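TRNA (adenine(58)-N(1))-methyltransferase TrmI (PDB 2PWY) methylates N1 of adenosine 58 in tRNA, using S-adenosyl-L-methionine as the methyl donor, an activity required for growth at extreme temperatures. Local coordinates at residues L12-G17 with F30-G35; T78-K83 with V195-N200; E125-R130 with E158-E163; R227-R232 with A236-Q241. All coordinates share one frame; numbering follows the deposited sequence.

Overall arrangement
The four contacts illustrate how the chemistry of a contact follows its place in a fold. Contact 1 is a small buried contact in the N-terminal domain, one histidine-carboxylate bond beside one methyl-on-ring contact. Contacts 2, 3 and 4 all reach the mixed sheet of the catalytic domain: contact 2 is buried close to the centre of the chain, while contacts 3 and 4 are only partly buried and farther out. Contacts 2 and 3 both touch the bound S-adenosyl-L-homocysteine; in each a tyrosine and a water bridge the segments, without direct hydrogen bonds between them. Contact 4, about 42 Å from contact 3 between centres, is a hairpin ladder rich in backbone bonds, and like contact 2 it touches the third subunit.

Contact 1: residues L12-G17 with F30-G35; sequences LKDRKG and FHHHKG
In the small N-terminal domain, whose role may lie in tRNA recognition, the end of strand 10-13 faces the loop after strand 29-30, and D14 and H32 join the two through a histidine-carboxylate hydrogen bond. H32 NE2 donates to D14 OD2 over 2.9 Å in a nearly straight bond. The oxygen lies in the plane of the imidazole and is met on its anti lone pair, while the carboxylate is turned 72° against the ring. With CG between its backbone N and carbonyl carbon (chi1 62°), D14 presents OD2 to the histidine. The same OD2 is also bonded by the hydroxyl of Y20, which gives it two partners and probably favours the charged carboxylate. At the other ring nitrogen, H32 ND1 takes a weak bond from K34 N at 3.4 Å, which may help hold the ring's rotation.

Beside this polar pair, L12 brings its CD1 methyl over the centre of the F30 ring, a CH-pi contact 3.6 Å from CD1 to the F30 ring centroid and only 9° off the normal. Each segment turns sharply beyond the contact, in type I turns D14-G17 and H32-G35. V22 of strand 19-22 touches both L12 and F30, Y20 meets F30 edge to face, and strand 58-62 packs V61 on L12 and L59 on D14 and F30.

Contact 2: residues T78-K83 with V195-N200; sequences TPTYPK and VAYLPN. With SAH (S-adenosyl-L-homocysteine), chain E.
Y197 meets T80 and Y81 from near the end of strand 192-198, to which V195 and A196 also belong. V195 bonds through its backbone to V170 and L172 and packs on M88 and L91 of helix 82-91, while A196 turns to L207 of helix 201-211. The side chain of Y197 is the one that reaches the other segment. CG lies anti to the backbone N (chi1 177°), which sends the phenol toward the loop that precedes helix 82-91. The CG2 methyl of T80 sits over one face of the ring, displaced toward its rim, 3.7 Å from Y197 CE1. Beyond the ring, Y197 OH arrives in the plane of the Y81 ring at its edge, 3.4 Å from Y81 CD2. The hydroxyl also shares a water with the P79 carbonyl: the water donates to P79 O at 2.7 Å and lies 2.9 Å from Y197 OH.

This strand belongs to the sheet of the class I, Rossmann-like methyltransferase fold, and the loop it meets grips the amino-acid end of S-adenosyl-L-homocysteine. T80 N donates to the ligand carboxylate atom O at 2.9 Å, and the ligand N donates to T80 OG1 at 2.8 Å. The two branches of T80 therefore divide the work, OG1 serving the ligand and D173 while CG2 lies on Y197. Past the tyrosine, L198 returns to helix 201-211, touching Q203 and L207, and P199 O accepts a hydrogen bond from H245. N200, at the N-cap position of that helix, reaches A236 N of the third subunit with its OD1.

Contact 3: residues E125-R130 with E158-E163; sequences ESYEAR and EEAELE. With SAH (S-adenosyl-L-homocysteine), chain E.
Y127 meets A160 and L162 at the far end of its side chain. Its CG stands anti to the carbonyl carbon (chi1 -74°), carrying the ring away from strand 123-128 to the loop of A160, whose CB approaches Y127 CE1 obliquely at 3.4 Å. L162 runs past the tyrosine in the opposite direction, and its CD2 branch comes 3.4 Å from Y127 OH. The hydroxyl is not left to this apolar company: a water in the plane of the ring lies 2.8 Å from Y127 OH and accepts from E161 N, so the polar end of the ring is linked to the loop backbone. H153 stacks on the same ring, and L101 touches both Y127 and L162.

The neighbouring glutamates face the ligand instead. E128 leaves the strand extended but bends at chi2 (55°), which brings its carboxylate alongside the ribose. There E128 OE1 receives O3' of S-adenosyl-L-homocysteine at 2.6 Å, and E128 OE2 receives O2' at 2.7 Å. The carboxylate is positioned in turn by R130 N, which donates to the anti lone pair of E128 OE2 at 2.8 Å, and by G106 N, which bonds OE1. E158 is bent at chi2 as well, near 92°, and its OE1 accepts from the adenine N6 of the ligand at 2.8 Å. An acidic residue at the end of the second parallel strand in chain order, holding both ribose hydroxyls, is characteristic of class I methyltransferases; an acidic partner for the adenine amino group, here E158, is often found with it.

Contact 4: residues R227-R232 with A236-Q241; sequences REWEVR and AHPRFQ
E230 and H237 form the hydrogen-bonded pair of an antiparallel hairpin ladder: E230 N donates to H237 O at 2.8 Å, and H237 N returns a bond to E230 O at 3.0 Å. A further bond, R239 N to E228 O at 2.8 Å, is almost perfectly straight at 176° and carries the pairing past P238, which has no N-H to offer. The H237 side chain bonds within its own segment. Its CG lies between the backbone N and the carbonyl carbon (chi1 55°), and ND1 donates to P238 O at 2.7 Å from above the carbonyl plane. A water then joins the two segments, donating to E230 OE1 and accepting from F240 N.

Outward from these bonds, P238 lies flat against W229, its CD 3.6 Å from the centroid of the six-membered ring of W229 and almost on the normal. P238 CB also sits over one face of the R227 guanidinium. The extended R239 lays its own guanidinium over W229 O and the CA of E230. V231 and A236 share one face of the sheet.

Several polar ends find their partners in other chains: R227 pairs with E223 of the third subunit, E228 with R220 of the second, and W229 NE1 with E223 of the second. Backbone bonds and proline-tryptophan packing thus hold the hairpin itself, while the charged ends of R227 and E228 are directed to other subunits.

Contact 1: residues L12-G17 with F30-G35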
# COMPACT_ATOMS: atom_id res chain seq x y z
N LEU A 12 26.61 -2.70 16.35
CA LEU A 12 26.33 -3.68 17.38
C LEU A 12 24.82 -3.77 17.58
O LEU A 12 24.13 -2.74 17.54
CB LEU A 12 27.00 -3.29 18.70
CG LEU A 12 28.49 -2.95 18.66
CD1 LEU A 12 28.99 -2.67 20.08
CD2 LEU A 12 29.31 -4.06 17.98
N LYS A 13 24.31 -4.98 17.76
CA LYS A 13 22.92 -5.19 18.14
C LYS A 13 22.85 -6.04 19.40
O LYS A 13 23.55 -7.07 19.53
CB LYS A 13 22.12 -5.87 17.02
CG LYS A 13 21.93 -5.01 15.77
CD LYS A 13 20.81 -5.56 14.86
CE LYS A 13 21.28 -6.73 13.97
NZ LYS A 13 20.33 -7.11 12.86
N ASP A 14 22.00 -5.62 20.35
CA ASP A 14 21.79 -6.40 21.56
C ASP A 14 20.59 -7.33 21.40
O ASP A 14 19.97 -7.35 20.33
CB ASP A 14 21.70 -5.49 22.81
CG ASP A 14 20.53 -4.51 22.76
OD1 ASP A 14 19.53 -4.76 22.05
OD2 ASP A 14 20.62 -3.48 23.47
N ARG A 15 20.27 -8.11 22.43
CA ARG A 15 19.19 -9.10 22.33
C ARG A 15 17.80 -8.47 22.14
O ARG A 15 16.91 -9.09 21.57
CB ARG A 15 19.20 -10.05 23.54
N LYS A 16 17.63 -7.23 22.62
CA LYS A 16 16.38 -6.50 22.44
C LYS A 16 16.25 -5.89 21.04
O LYS A 16 15.20 -5.35 20.69
CB LYS A 16 16.24 -5.40 23.50
N GLY A 17 17.33 -5.99 20.26
CA GLY A 17 17.37 -5.48 18.88
C GLY A 17 17.80 -4.04 18.71
O GLY A 17 17.75 -3.50 17.60
N PHE A 30 32.89 0.32 24.72
CA PHE A 30 31.47 0.44 24.43
C PHE A 30 30.72 0.23 25.72
O PHE A 30 30.87 -0.80 26.37
CB PHE A 30 31.03 -0.60 23.38
CG PHE A 30 29.54 -0.61 23.13
CD1 PHE A 30 28.94 0.44 22.44
CD2 PHE A 30 28.74 -1.66 23.58
CE1 PHE A 30 27.56 0.44 22.20
CE2 PHE A 30 27.36 -1.67 23.35
CZ PHE A 30 26.77 -0.61 22.66
N HIS A 31 29.92 1.22 26.11
CA HIS A 31 29.16 1.14 27.35
C HIS A 31 27.75 0.66 27.07
O HIS A 31 27.12 1.07 26.10
CB HIS A 31 29.14 2.50 28.07
CG HIS A 31 30.50 2.99 28.44
ND1 HIS A 31 31.15 2.57 29.59
CD2 HIS A 31 31.35 3.83 27.81
CE1 HIS A 31 32.34 3.15 29.65
NE2 HIS A 31 32.49 3.92 28.58
N HIS A 32 27.27 -0.24 27.93
CA HIS A 32 25.97 -0.87 27.75
C HIS A 32 25.48 -1.39 29.09
O HIS A 32 26.30 -1.84 29.90
CB HIS A 32 26.08 -2.01 26.73
CG HIS A 32 24.76 -2.56 26.30
ND1 HIS A 32 24.12 -3.57 26.99
CD2 HIS A 32 23.96 -2.25 25.26
CE1 HIS A 32 22.98 -3.86 26.38
NE2 HIS A 32 22.86 -3.07 25.33
N HIS A 33 24.17 -1.36 29.31
CA HIS A 33 23.61 -1.64 30.64
C HIS A 33 23.89 -3.05 31.20
O HIS A 33 23.96 -3.23 32.43
CB HIS A 33 22.11 -1.27 30.72
CG HIS A 33 21.19 -2.24 30.05
ND1 HIS A 33 21.05 -2.31 28.68
CD2 HIS A 33 20.34 -3.16 30.57
CE1 HIS A 33 20.16 -3.24 28.39
NE2 HIS A 33 19.71 -3.77 29.51
N LYS A 34 24.06 -4.03 30.33
CA LYS A 34 24.39 -5.38 30.79
C LYS A 34 25.88 -5.72 30.62
O LYS A 34 26.25 -6.89 30.58
CB LYS A 34 23.48 -6.43 30.14
CG LYS A 34 22.09 -6.50 30.78
CD LYS A 34 21.46 -7.87 30.56
CE LYS A 34 19.94 -7.83 30.60
NZ LYS A 34 19.40 -7.65 31.98
N GLY A 35 26.72 -4.70 30.56
CA GLY A 35 28.16 -4.94 30.52
C GLY A 35 28.86 -4.15 29.43
O GLY A 35 28.48 -4.22 28.25

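Contact 2: residues T78-K83 with V195-N200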
# COMPACT_ATOMS: atom_id res chain seq x y z
N THR A 78 18.06 15.65 8.00
CA THR A 78 17.63 14.25 7.89
C THR A 78 18.01 13.67 6.51
O THR A 78 17.68 14.25 5.47
CB THR A 78 16.12 14.09 8.19
OG1 THR A 78 15.83 14.62 9.50
CG2 THR A 78 15.72 12.62 8.15
N PRO A 79 18.71 12.52 6.51
CA PRO A 79 19.11 11.97 5.21
C PRO A 79 17.93 11.37 4.46
O PRO A 79 16.92 11.01 5.07
CB PRO A 79 20.11 10.86 5.55
CG PRO A 79 20.08 10.69 7.02
CD PRO A 79 19.18 11.70 7.65
N THR A 80 18.07 11.28 3.14
CA THR A 80 17.15 10.52 2.30
C THR A 80 17.02 9.10 2.86
O THR A 80 18.02 8.48 3.23
CB THR A 80 17.71 10.44 0.87
OG1 THR A 80 18.03 11.76 0.41
CG2 THR A 80 16.72 9.78 -0.08
N TYR A 81 15.79 8.58 2.95
CA TYR A 81 15.65 7.21 3.42
C TYR A 81 16.23 6.22 2.41
O TYR A 81 16.15 6.45 1.21
CB TYR A 81 14.19 6.88 3.75
CG TYR A 81 13.75 7.51 5.06
CD1 TYR A 81 13.62 6.75 6.22
CD2 TYR A 81 13.47 8.88 5.13
CE1 TYR A 81 13.23 7.34 7.43
CE2 TYR A 81 13.08 9.47 6.32
CZ TYR A 81 12.95 8.70 7.46
OH TYR A 81 12.56 9.33 8.63
N PRO A 82 16.81 5.11 2.90
CA PRO A 82 17.38 4.09 2.01
C PRO A 82 16.46 3.60 0.88
O PRO A 82 16.92 3.47 -0.23
CB PRO A 82 17.75 2.96 2.99
CG PRO A 82 18.11 3.70 4.22
CD PRO A 82 17.02 4.75 4.31
N LYS A 83 15.18 3.36 1.14
CA LYS A 83 14.29 2.88 0.08
C LYS A 83 14.22 3.89 -1.07
O LYS A 83 14.11 3.54 -2.26
CB LYS A 83 12.89 2.59 0.63
CG LYS A 83 12.11 3.82 1.08
CD LYS A 83 10.73 3.43 1.60
CE LYS A 83 9.98 4.69 2.07
NZ LYS A 83 9.63 5.62 0.95
N VAL A 195 15.88 13.82 -10.86
CA VAL A 195 14.95 13.18 -9.92
C VAL A 195 15.00 13.94 -8.60
O VAL A 195 16.08 14.10 -8.01
CB VAL A 195 15.25 11.68 -9.67
CG1 VAL A 195 14.21 11.11 -8.69
CG2 VAL A 195 15.23 10.89 -11.00
N ALA A 196 13.83 14.42 -8.17
CA ALA A 196 13.69 15.19 -6.94
C ALA A 196 12.89 14.43 -5.89
O ALA A 196 11.91 13.76 -6.20
CB ALA A 196 13.03 16.53 -7.19
N TYR A 197 13.33 14.58 -4.64
CA TYR A 197 12.72 13.96 -3.46
C TYR A 197 11.96 15.05 -2.71
O TYR A 197 12.54 16.07 -2.34
CB TYR A 197 13.88 13.38 -2.64
CG TYR A 197 13.61 12.73 -1.30
CD1 TYR A 197 13.36 11.36 -1.21
CD2 TYR A 197 13.73 13.46 -0.12
CE1 TYR A 197 13.19 10.74 0.04
CE2 TYR A 197 13.56 12.84 1.14
CZ TYR A 197 13.30 11.49 1.21
OH TYR A 197 13.15 10.88 2.43
N LEU A 198 10.66 14.86 -2.52
CA LEU A 198 9.81 15.90 -1.92
C LEU A 198 8.75 15.30 -0.99
O LEU A 198 7.97 14.44 -1.42
CB LEU A 198 9.10 16.67 -3.02
CG LEU A 198 9.94 17.64 -3.85
CD1 LEU A 198 9.13 18.12 -5.07
CD2 LEU A 198 10.45 18.82 -3.00
N PRO A 199 8.73 15.74 0.28
CA PRO A 199 7.77 15.14 1.22
C PRO A 199 6.29 15.40 0.91
O PRO A 199 5.45 14.50 1.15
CB PRO A 199 8.15 15.76 2.57
CG PRO A 199 9.51 16.35 2.38
CD PRO A 199 9.58 16.75 0.93
N ASN A 200 5.97 16.59 0.42
CA ASN A 200 4.57 17.03 0.32
C ASN A 200 4.07 17.01 -1.12
O ASN A 200 4.78 17.43 -2.05
CB ASN A 200 4.41 18.46 0.88
CG ASN A 200 4.60 18.51 2.38
OD1 ASN A 200 3.73 18.10 3.14
ND2 ASN A 200 5.75 19.01 2.81
N SAH E . 19.80 13.96 0.67
CA SAH E . 20.52 14.48 1.88
CB SAH E . 19.60 15.37 2.71
CG SAH E . 19.37 16.74 2.06
SD SAH E . 18.50 17.82 3.22
C SAH E . 21.03 13.30 2.68
O SAH E . 20.73 12.15 2.35
OXT SAH E . 21.77 13.49 3.65
C5' SAH E . 18.46 19.27 2.13
C4' SAH E . 19.78 20.05 2.15
O4' SAH E . 19.83 20.89 1.03
C3' SAH E . 19.99 20.95 3.38
O3' SAH E . 21.25 20.63 3.96
C2' SAH E . 19.96 22.37 2.81
O2' SAH E . 20.86 23.25 3.44
C1' SAH E . 20.41 22.14 1.39
N9 SAH E . 19.94 23.07 0.35
C8 SAH E . 18.66 23.51 0.16
N7 SAH E . 18.65 24.28 -0.95
C5 SAH E . 19.89 24.30 -1.50
C6 SAH E . 20.42 24.92 -2.64
N6 SAH E . 19.65 25.67 -3.44
N1 SAH E . 21.77 24.73 -2.91
C2 SAH E . 22.56 23.97 -2.09
N3 SAH E . 22.02 23.37 -0.96
C4 SAH E . 20.71 23.53 -0.68
O HOH W 1 14.62 12.34 4.40

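Contact 3: residues E125-R130 with E158-E163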
# COMPACT_ATOMS: atom_id res chain seq x y z
N GLU A 125 29.12 15.41 -8.04
CA GLU A 125 29.39 16.83 -7.87
C GLU A 125 28.30 17.35 -6.94
O GLU A 125 27.18 17.57 -7.37
CB GLU A 125 29.25 17.50 -9.24
CG GLU A 125 29.82 18.89 -9.32
CD GLU A 125 31.25 18.83 -9.79
OE1 GLU A 125 31.48 18.78 -11.01
OE2 GLU A 125 32.14 18.82 -8.92
N SER A 126 28.63 17.53 -5.67
CA SER A 126 27.61 17.76 -4.65
C SER A 126 27.68 19.17 -4.06
O SER A 126 28.76 19.64 -3.70
CB SER A 126 27.75 16.71 -3.54
OG SER A 126 26.63 16.73 -2.68
N TYR A 127 26.53 19.83 -3.96
CA TYR A 127 26.46 21.21 -3.46
C TYR A 127 25.67 21.30 -2.18
O TYR A 127 24.62 20.68 -2.05
CB TYR A 127 25.82 22.16 -4.50
CG TYR A 127 26.77 22.43 -5.63
CD1 TYR A 127 27.47 23.63 -5.69
CD2 TYR A 127 27.01 21.46 -6.60
CE1 TYR A 127 28.38 23.87 -6.73
CE2 TYR A 127 27.92 21.69 -7.63
CZ TYR A 127 28.60 22.89 -7.68
OH TYR A 127 29.50 23.11 -8.69
N GLU A 128 26.18 22.08 -1.23
CA GLU A 128 25.47 22.30 0.03
C GLU A 128 25.66 23.75 0.49
O GLU A 128 26.80 24.20 0.63
CB GLU A 128 25.98 21.32 1.10
CG GLU A 128 25.49 21.58 2.52
CD GLU A 128 23.99 21.63 2.65
OE1 GLU A 128 23.31 20.61 2.34
OE2 GLU A 128 23.47 22.69 3.07
N ALA A 129 24.55 24.45 0.73
CA ALA A 129 24.56 25.88 1.09
C ALA A 129 24.99 26.15 2.53
O ALA A 129 25.53 27.22 2.83
CB ALA A 129 23.18 26.49 0.84
N ARG A 130 24.73 25.20 3.42
CA ARG A 130 24.95 25.41 4.85
C ARG A 130 26.24 24.75 5.34
O ARG A 130 26.36 23.53 5.27
CB ARG A 130 23.74 24.93 5.65
CG ARG A 130 22.46 25.69 5.34
CD ARG A 130 21.26 25.15 6.10
NE ARG A 130 21.38 25.39 7.54
CZ ARG A 130 20.41 25.20 8.43
NH1 ARG A 130 19.21 24.77 8.03
NH2 ARG A 130 20.62 25.45 9.71
N GLU A 158 22.23 27.17 -7.40
CA GLU A 158 21.85 28.27 -8.31
C GLU A 158 23.05 29.06 -8.82
O GLU A 158 22.97 29.70 -9.88
CB GLU A 158 20.96 29.31 -7.62
CG GLU A 158 19.62 28.88 -7.20
CD GLU A 158 19.60 28.36 -5.79
OE1 GLU A 158 20.44 27.50 -5.45
OE2 GLU A 158 18.72 28.80 -5.03
N GLU A 159 24.12 29.07 -8.04
CA GLU A 159 25.26 29.95 -8.28
C GLU A 159 26.48 29.19 -8.78
O GLU A 159 27.56 29.76 -8.98
CB GLU A 159 25.58 30.76 -7.01
CG GLU A 159 24.41 31.68 -6.66
CD GLU A 159 24.55 32.40 -5.33
OE1 GLU A 159 25.57 32.22 -4.62
OE2 GLU A 159 23.61 33.15 -4.98
N ALA A 160 26.30 27.89 -9.02
CA ALA A 160 27.41 27.02 -9.40
C ALA A 160 27.92 27.31 -10.81
O ALA A 160 27.14 27.61 -11.70
CB ALA A 160 26.99 25.57 -9.31
N GLU A 161 29.23 27.22 -11.00
CA GLU A 161 29.81 27.23 -12.34
C GLU A 161 29.82 25.81 -12.87
O GLU A 161 30.56 24.97 -12.36
CB GLU A 161 31.22 27.79 -12.31
CG GLU A 161 31.27 29.26 -12.02
CD GLU A 161 32.69 29.80 -11.99
OE1 GLU A 161 33.66 29.01 -12.00
OE2 GLU A 161 32.81 31.04 -11.95
N LEU A 162 29.00 25.55 -13.89
CA LEU A 162 28.81 24.19 -14.39
C LEU A 162 29.03 24.11 -15.90
O LEU A 162 28.70 25.06 -16.62
CB LEU A 162 27.40 23.67 -14.05
CG LEU A 162 27.06 23.52 -12.56
CD1 LEU A 162 25.68 22.89 -12.38
CD2 LEU A 162 28.12 22.72 -11.80
N GLU A 163 29.57 22.98 -16.37
CA GLU A 163 29.67 22.73 -17.80
C GLU A 163 28.33 22.26 -18.35
O GLU A 163 27.72 21.35 -17.80
CB GLU A 163 30.73 21.67 -18.09
CG GLU A 163 32.14 22.12 -17.81
CD GLU A 163 33.14 21.07 -18.20
OE1 GLU A 163 33.16 19.99 -17.56
OE2 GLU A 163 33.92 21.32 -19.14
N SAH E . 19.80 13.96 0.67
CA SAH E . 20.52 14.48 1.88
CB SAH E . 19.60 15.37 2.71
CG SAH E . 19.37 16.74 2.06
SD SAH E . 18.50 17.82 3.22
C SAH E . 21.03 13.30 2.68
O SAH E . 20.73 12.15 2.35
OXT SAH E . 21.77 13.49 3.65
C5' SAH E . 18.46 19.27 2.13
C4' SAH E . 19.78 20.05 2.15
O4' SAH E . 19.83 20.89 1.03
C3' SAH E . 19.99 20.95 3.38
O3' SAH E . 21.25 20.63 3.96
C2' SAH E . 19.96 22.37 2.81
O2' SAH E . 20.86 23.25 3.44
C1' SAH E . 20.41 22.14 1.39
N9 SAH E . 19.94 23.07 0.35
C8 SAH E . 18.66 23.51 0.16
N7 SAH E . 18.65 24.28 -0.95
C5 SAH E . 19.89 24.30 -1.50
C6 SAH E . 20.42 24.92 -2.64
N6 SAH E . 19.65 25.67 -3.44
N1 SAH E . 21.77 24.73 -2.91
C2 SAH E . 22.56 23.97 -2.09
N3 SAH E . 22.02 23.37 -0.96
C4 SAH E . 20.71 23.53 -0.68
O HOH W 2 30.70 25.58 -8.98

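Contact 4: residues R227-R232 with A236-Q241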
# COMPACT_ATOMS: atom_id res chain seq x y z
N ARG A 227 7.35 -2.54 2.36
CA ARG A 227 6.42 -3.05 3.36
C ARG A 227 7.07 -4.22 4.06
O ARG A 227 7.21 -5.30 3.49
CB ARG A 227 5.12 -3.47 2.67
CG ARG A 227 4.03 -3.98 3.59
CD ARG A 227 2.76 -4.22 2.75
NE ARG A 227 1.62 -4.79 3.49
CZ ARG A 227 0.95 -4.18 4.46
NH1 ARG A 227 1.30 -2.96 4.88
NH2 ARG A 227 -0.07 -4.80 5.04
N GLU A 228 7.50 -3.97 5.30
CA GLU A 228 8.19 -4.98 6.11
C GLU A 228 7.24 -5.97 6.75
O GLU A 228 6.15 -5.60 7.20
CB GLU A 228 9.02 -4.29 7.20
CG GLU A 228 9.97 -3.21 6.67
CD GLU A 228 11.27 -3.76 6.11
OE1 GLU A 228 11.58 -4.95 6.33
OE2 GLU A 228 11.99 -2.98 5.45
N TRP A 229 7.66 -7.24 6.77
CA TRP A 229 6.95 -8.28 7.50
C TRP A 229 7.69 -8.66 8.77
O TRP A 229 8.94 -8.58 8.83
CB TRP A 229 6.78 -9.53 6.62
CG TRP A 229 5.72 -9.43 5.57
CD1 TRP A 229 5.64 -8.51 4.55
CD2 TRP A 229 4.60 -10.31 5.41
NE1 TRP A 229 4.53 -8.77 3.77
CE2 TRP A 229 3.88 -9.87 4.27
CE3 TRP A 229 4.15 -11.44 6.10
CZ2 TRP A 229 2.70 -10.51 3.84
CZ3 TRP A 229 2.98 -12.07 5.67
CH2 TRP A 229 2.28 -11.60 4.55
N GLU A 230 6.91 -9.07 9.77
CA GLU A 230 7.45 -9.72 10.95
C GLU A 230 7.23 -11.21 10.79
O GLU A 230 6.09 -11.66 10.68
CB GLU A 230 6.74 -9.24 12.21
CG GLU A 230 7.20 -10.00 13.46
CD GLU A 230 6.55 -9.52 14.74
OE1 GLU A 230 5.77 -8.53 14.69
OE2 GLU A 230 6.82 -10.14 15.80
N VAL A 231 8.31 -11.97 10.75
CA VAL A 231 8.21 -13.41 10.60
C VAL A 231 9.05 -14.08 11.67
O VAL A 231 10.28 -13.97 11.67
CB VAL A 231 8.65 -13.88 9.19
CG1 VAL A 231 8.54 -15.41 9.07
CG2 VAL A 231 7.80 -13.21 8.11
N ARG A 232 8.37 -14.72 12.61
CA ARG A 232 8.99 -15.56 13.64
C ARG A 232 8.05 -16.74 13.82
O ARG A 232 7.17 -16.71 14.67
CB ARG A 232 9.16 -14.78 14.95
N ALA A 236 3.64 -14.56 11.35
CA ALA A 236 4.01 -14.06 10.03
C ALA A 236 2.94 -13.09 9.56
O ALA A 236 1.83 -13.51 9.21
CB ALA A 236 4.12 -15.22 9.03
N HIS A 237 3.26 -11.81 9.57
CA HIS A 237 2.33 -10.77 9.11
C HIS A 237 3.10 -9.51 8.76
O HIS A 237 4.20 -9.29 9.28
CB HIS A 237 1.30 -10.44 10.20
CG HIS A 237 1.91 -10.05 11.52
ND1 HIS A 237 2.36 -8.77 11.77
CD2 HIS A 237 2.13 -10.76 12.65
CE1 HIS A 237 2.85 -8.72 13.00
NE2 HIS A 237 2.70 -9.91 13.56
N PRO A 238 2.53 -8.67 7.88
CA PRO A 238 3.13 -7.35 7.69
C PRO A 238 3.25 -6.66 9.05
O PRO A 238 2.36 -6.81 9.90
CB PRO A 238 2.11 -6.64 6.80
CG PRO A 238 1.48 -7.73 6.02
CD PRO A 238 1.36 -8.87 7.00
N ARG A 239 4.35 -5.93 9.27
CA ARG A 239 4.56 -5.28 10.57
C ARG A 239 3.38 -4.37 10.92
O ARG A 239 2.83 -3.67 10.06
CB ARG A 239 5.89 -4.51 10.60
CG ARG A 239 7.10 -5.40 10.58
CD ARG A 239 8.35 -4.72 11.14
NE ARG A 239 9.52 -5.58 10.96
CZ ARG A 239 9.85 -6.58 11.77
NH1 ARG A 239 9.11 -6.85 12.84
NH2 ARG A 239 10.92 -7.33 11.52
N PHE A 240 2.98 -4.41 12.19
CA PHE A 240 1.81 -3.66 12.66
C PHE A 240 2.00 -2.16 12.47
O PHE A 240 1.05 -1.44 12.13
CB PHE A 240 1.49 -4.01 14.12
CG PHE A 240 1.01 -5.43 14.33
CD1 PHE A 240 0.02 -5.98 13.52
CD2 PHE A 240 1.54 -6.20 15.37
CE1 PHE A 240 -0.42 -7.29 13.72
CE2 PHE A 240 1.11 -7.51 15.58
CZ PHE A 240 0.11 -8.05 14.75
N GLN A 241 3.24 -1.71 12.68
CA GLN A 241 3.62 -0.32 12.48
C GLN A 241 4.67 -0.20 11.36
O GLN A 241 5.73 -0.83 11.43
CB GLN A 241 4.17 0.27 13.79
O HOH W 3 4.86 -5.98 13.98